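Local atomic coordinates of Lpg2148(MvcA) (PDB entry 6K11), a protein that probably acts as a deamidase-related effector of Legionella pneumophila that removes ubiquitin from the host ubiquitin-conjugating enzyme UBE2N. Residues Lys55-Val60 / Leu371-His376; Asp279-Lys284 / Ala302-Lys307. All coordinates share one frame; numbering follows the deposited sequence.

Contact 1 of 2, residues Lys55-Val60 / Leu371-His376; sequences KEVSKV and LAMTEH
Val57 and Thr374 mark the level at which two nearly antiparallel helical segments draw together, with their CA atoms 6.7 Å apart. The short axes of Lys55-Val60 and Leu371-His376 approach to 10.3 Å, and their N-to-C directions differ by 158°. The gap is bridged chiefly by Met373. Its CG stands anti to the backbone N (chi1 -178°) and every later torsion is also extended, which carries the thioether straight across to the other helix. There CE of Met373 lies 3.6 Å from CG2 of Val60 and 3.5 Å from the backbone O of Glu56. SD of Met373 rests 3.8 Å from CB of Val60. Antiparallel helix packing of this kind joins helix 49-64 to the C-terminal helix 358-381, and helix 28-39 adds a third wall, where Ser39 touches Met373 and Gln35 touches Val60. Beside the methionine, the side chains of Val57 and Thr374 cross at about a right angle. OG1 of Thr374 sits 3.7 Å from CG2 of Val57 and 3.8 Å from CG1 of the same valine, touching both branches. This hydroxyl is hydrogen-bonded to the carbonyl O of Lys370, one turn earlier in its own helix, which lets it sit against the two methyl groups.

Contact 2 of 2, residues Asp279-Lys284 / Ala302-Lys307; sequences DKYIEK and AEFFSK
The rings of Tyr281 and Phe304 lie one over the other in an offset stack, with centroids 4.0 Å apart and planes only 5° from parallel. CE2 of each ring sits over the centre of the other. Tyr281 holds CG anti to its backbone N (chi1 -165°), Phe304 anti to its carbonyl carbon (chi1 -79°), and the rings overlap as the side chains run past each other in opposite directions. At the tyrosine's edge, in the ring plane, a water lies 2.5 Å from OH of Tyr281 and donates a hydrogen bond to the backbone O of Phe304. OH of Tyr281 also approaches CE1 of Phe305 at 3.6 Å, while one face of the Phe305 ring carries CB of Phe304, displaced toward the rim. Lys284 adds an aliphatic contact, its CB 3.5 Å from CZ of Phe304. Beyond CG its chain is extended and takes NZ to Glu303, whose OE1 receives it on the syn lone pair at 2.6 Å in a salt bridge at the margin of the aromatic cluster. Phe249 meets Tyr281. Two successive helices, 278-288 and 294-305, thus meet through a stacked aromatic pair and pack, by Tyr281 and Phe305, on Phe234 of strand 228-238 in the antiparallel sheet.

Overall arrangement
Contact 1 and contact 2 illustrate how one chain can use different packing chemistry in separate regions. Their centres are 39 Å apart, their nearest atoms about 18 Å apart, and they lie on opposite sides of the chain's centre. Contact 1 joins segments with 310 residues between them, bringing the C-terminal helix back to a helix near the start of the chain; contact 2 is nested inside that span and joins segments separated by only 17 residues. The long-range closure relies on aliphatic and thioether packing, whereas the local one combines stacked rings, a bridging water and a salt bridge. The centre of contact 2 lies about 17 Å from the centre of the chain, that of contact 1 about 26 Å.

Contact 1 of 2, residues Lys55-Val60 / Leu371-His376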
# COMPACT_ATOMS: atom_id res chain seq x y z
N LYS A 55 -20.46 -19.07 3.80
CA LYS A 55 -19.03 -18.93 4.04
C LYS A 55 -18.50 -17.60 3.52
O LYS A 55 -17.76 -16.88 4.21
CB LYS A 55 -18.28 -20.10 3.39
CG LYS A 55 -16.76 -20.05 3.51
CD LYS A 55 -16.09 -20.96 2.49
CE LYS A 55 -14.58 -21.02 2.71
NZ LYS A 55 -13.90 -21.91 1.72
N GLU A 56 -18.87 -17.24 2.28
CA GLU A 56 -18.35 -16.01 1.70
C GLU A 56 -18.90 -14.79 2.42
O GLU A 56 -18.19 -13.79 2.59
CB GLU A 56 -18.68 -15.94 0.21
CG GLU A 56 -17.91 -16.94 -0.63
CD GLU A 56 -16.42 -16.67 -0.63
OE1 GLU A 56 -16.02 -15.50 -0.44
OE2 GLU A 56 -15.65 -17.63 -0.82
N VAL A 57 -20.16 -14.84 2.83
CA VAL A 57 -20.75 -13.71 3.54
C VAL A 57 -20.05 -13.51 4.89
O VAL A 57 -19.71 -12.39 5.27
CB VAL A 57 -22.27 -13.90 3.70
CG1 VAL A 57 -22.85 -12.84 4.62
CG2 VAL A 57 -22.95 -13.85 2.31
N SER A 58 -19.82 -14.61 5.61
CA SER A 58 -19.12 -14.53 6.90
C SER A 58 -17.74 -13.92 6.74
O SER A 58 -17.34 -13.04 7.51
CB SER A 58 -19.03 -15.92 7.53
OG SER A 58 -18.14 -15.91 8.64
N LYS A 59 -16.98 -14.37 5.73
CA LYS A 59 -15.63 -13.88 5.52
C LYS A 59 -15.61 -12.36 5.33
O LYS A 59 -14.83 -11.65 5.97
CB LYS A 59 -15.01 -14.59 4.31
CG LYS A 59 -13.68 -14.02 3.83
CD LYS A 59 -13.07 -14.93 2.77
CE LYS A 59 -12.21 -14.17 1.77
NZ LYS A 59 -11.89 -15.00 0.57
N VAL A 60 -16.49 -11.85 4.46
CA VAL A 60 -16.52 -10.42 4.18
C VAL A 60 -17.00 -9.63 5.39
O VAL A 60 -16.44 -8.58 5.73
CB VAL A 60 -17.40 -10.16 2.94
CG1 VAL A 60 -17.68 -8.66 2.79
CG2 VAL A 60 -16.74 -10.72 1.70
N LEU A 371 -27.08 -7.64 3.99
CA LEU A 371 -28.31 -8.06 3.33
C LEU A 371 -28.18 -7.98 1.81
O LEU A 371 -28.55 -8.92 1.09
CB LEU A 371 -29.47 -7.20 3.82
CG LEU A 371 -30.78 -7.49 3.09
CD1 LEU A 371 -31.27 -8.88 3.49
CD2 LEU A 371 -31.81 -6.42 3.37
N ALA A 372 -27.65 -6.86 1.30
CA ALA A 372 -27.49 -6.72 -0.15
C ALA A 372 -26.55 -7.77 -0.71
O ALA A 372 -26.80 -8.35 -1.78
CB ALA A 372 -26.99 -5.31 -0.48
N MET A 373 -25.44 -8.02 -0.01
CA MET A 373 -24.51 -9.05 -0.45
C MET A 373 -25.19 -10.41 -0.51
O MET A 373 -25.06 -11.15 -1.50
CB MET A 373 -23.29 -9.10 0.49
CG MET A 373 -22.22 -10.12 0.09
SD MET A 373 -20.81 -10.29 1.23
CE MET A 373 -19.98 -11.70 0.49
N THR A 374 -25.94 -10.77 0.54
CA THR A 374 -26.55 -12.09 0.61
C THR A 374 -27.62 -12.26 -0.47
O THR A 374 -27.66 -13.28 -1.17
CB THR A 374 -27.17 -12.31 1.99
OG1 THR A 374 -26.17 -12.12 3.00
CG2 THR A 374 -27.72 -13.72 2.10
N GLU A 375 -28.49 -11.27 -0.62
CA GLU A 375 -29.54 -11.37 -1.63
C GLU A 375 -28.96 -11.40 -3.04
O GLU A 375 -29.42 -12.16 -3.90
CB GLU A 375 -30.54 -10.23 -1.44
CG GLU A 375 -31.25 -10.29 -0.08
CD GLU A 375 -32.34 -9.24 0.12
OE1 GLU A 375 -33.24 -9.46 0.97
OE2 GLU A 375 -32.29 -8.18 -0.56
N HIS A 376 -27.91 -10.61 -3.29
CA HIS A 376 -27.29 -10.59 -4.61
C HIS A 376 -26.62 -11.93 -4.92
O HIS A 376 -26.72 -12.44 -6.05
CB HIS A 376 -26.29 -9.43 -4.71
CG HIS A 376 -25.98 -9.01 -6.11
ND1 HIS A 376 -26.95 -8.81 -7.07
CD2 HIS A 376 -24.79 -8.75 -6.72
CE1 HIS A 376 -26.38 -8.44 -8.20
NE2 HIS A 376 -25.07 -8.40 -8.02

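Contact 2 of 2, residues Asp279-Lys284 / Ala302-Lys307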
# COMPACT_ATOMS: atom_id res chain seq x y z
N ASP A 279 9.72 19.84 9.52
CA ASP A 279 11.12 19.71 9.14
C ASP A 279 11.72 18.44 9.73
O ASP A 279 12.36 17.65 9.01
CB ASP A 279 11.92 20.93 9.60
CG ASP A 279 11.56 22.20 8.84
OD1 ASP A 279 11.26 22.12 7.63
OD2 ASP A 279 11.61 23.28 9.45
N LYS A 280 11.52 18.21 11.03
CA LYS A 280 12.01 16.99 11.66
C LYS A 280 11.36 15.74 11.07
O LYS A 280 12.04 14.72 10.88
CB LYS A 280 11.76 17.03 13.17
CG LYS A 280 12.56 15.98 13.95
CD LYS A 280 14.06 16.28 13.88
CE LYS A 280 14.37 17.68 14.41
NZ LYS A 280 15.28 18.47 13.52
N TYR A 281 10.05 15.78 10.80
CA TYR A 281 9.39 14.65 10.14
C TYR A 281 10.06 14.34 8.80
O TYR A 281 10.36 13.18 8.51
CB TYR A 281 7.89 14.92 9.95
CG TYR A 281 7.06 13.68 9.61
CD1 TYR A 281 6.90 13.27 8.29
CD2 TYR A 281 6.43 12.92 10.60
CE1 TYR A 281 6.15 12.14 7.95
CE2 TYR A 281 5.67 11.78 10.27
CZ TYR A 281 5.54 11.40 8.94
OH TYR A 281 4.81 10.26 8.60
N ILE A 282 10.30 15.36 7.98
CA ILE A 282 10.92 15.12 6.68
C ILE A 282 12.33 14.56 6.86
O ILE A 282 12.76 13.65 6.13
CB ILE A 282 10.93 16.40 5.82
CG1 ILE A 282 9.51 16.77 5.42
CG2 ILE A 282 11.78 16.20 4.58
CD1 ILE A 282 9.42 18.10 4.69
N GLU A 283 13.08 15.09 7.82
CA GLU A 283 14.44 14.62 8.03
C GLU A 283 14.46 13.14 8.35
O GLU A 283 15.30 12.39 7.83
CB GLU A 283 15.12 15.43 9.13
CG GLU A 283 15.48 16.84 8.68
CD GLU A 283 15.82 17.74 9.85
OE1 GLU A 283 16.18 17.20 10.93
OE2 GLU A 283 15.72 18.98 9.69
N LYS A 284 13.52 12.68 9.19
CA LYS A 284 13.47 11.27 9.53
C LYS A 284 13.04 10.41 8.34
O LYS A 284 13.51 9.27 8.20
CB LYS A 284 12.53 11.06 10.72
CG LYS A 284 13.18 11.36 12.07
CD LYS A 284 12.49 10.56 13.19
CE LYS A 284 13.33 10.50 14.45
NZ LYS A 284 12.54 10.02 15.62
N ALA A 302 8.36 2.11 12.51
CA ALA A 302 7.41 1.86 13.58
C ALA A 302 6.96 3.16 14.25
O ALA A 302 5.76 3.35 14.51
CB ALA A 302 8.03 0.91 14.61
N GLU A 303 7.90 4.07 14.53
CA GLU A 303 7.54 5.35 15.14
C GLU A 303 6.50 6.10 14.31
O GLU A 303 5.53 6.64 14.86
CB GLU A 303 8.78 6.22 15.34
CG GLU A 303 8.52 7.60 15.97
CD GLU A 303 9.78 8.49 16.07
OE1 GLU A 303 10.86 8.09 15.57
OE2 GLU A 303 9.69 9.59 16.65
N PHE A 304 6.69 6.15 12.99
CA PHE A 304 5.79 6.96 12.18
C PHE A 304 4.50 6.23 11.80
O PHE A 304 3.46 6.87 11.67
CB PHE A 304 6.51 7.44 10.91
CG PHE A 304 7.43 8.62 11.14
CD1 PHE A 304 7.65 9.11 12.42
CD2 PHE A 304 8.10 9.21 10.07
CE1 PHE A 304 8.51 10.21 12.64
CE2 PHE A 304 8.95 10.31 10.27
CZ PHE A 304 9.15 10.81 11.55
N PHE A 305 4.54 4.91 11.60
CA PHE A 305 3.45 4.22 10.91
C PHE A 305 2.75 3.13 11.72
O PHE A 305 1.78 2.55 11.22
CB PHE A 305 3.97 3.60 9.58
CG PHE A 305 4.76 4.56 8.71
CD1 PHE A 305 4.32 5.86 8.50
CD2 PHE A 305 5.95 4.15 8.11
CE1 PHE A 305 5.06 6.75 7.72
CE2 PHE A 305 6.68 5.03 7.30
CZ PHE A 305 6.23 6.33 7.11
N SER A 306 3.20 2.82 12.93
CA SER A 306 2.49 1.80 13.69
C SER A 306 1.16 2.34 14.21
O SER A 306 0.95 3.55 14.32
CB SER A 306 3.33 1.32 14.90
OG SER A 306 3.22 2.25 15.96
N LYS A 307 0.26 1.43 14.55
CA LYS A 307 -0.85 1.79 15.42
C LYS A 307 -0.32 2.39 16.72
O LYS A 307 0.68 1.92 17.28
CB LYS A 307 -1.67 0.53 15.72
CG LYS A 307 -2.94 0.77 16.54
CD LYS A 307 -3.64 -0.55 16.82
CE LYS A 307 -5.01 -0.34 17.51
NZ LYS A 307 -5.53 -1.66 18.01
O HOH W 1 3.17 9.26 10.21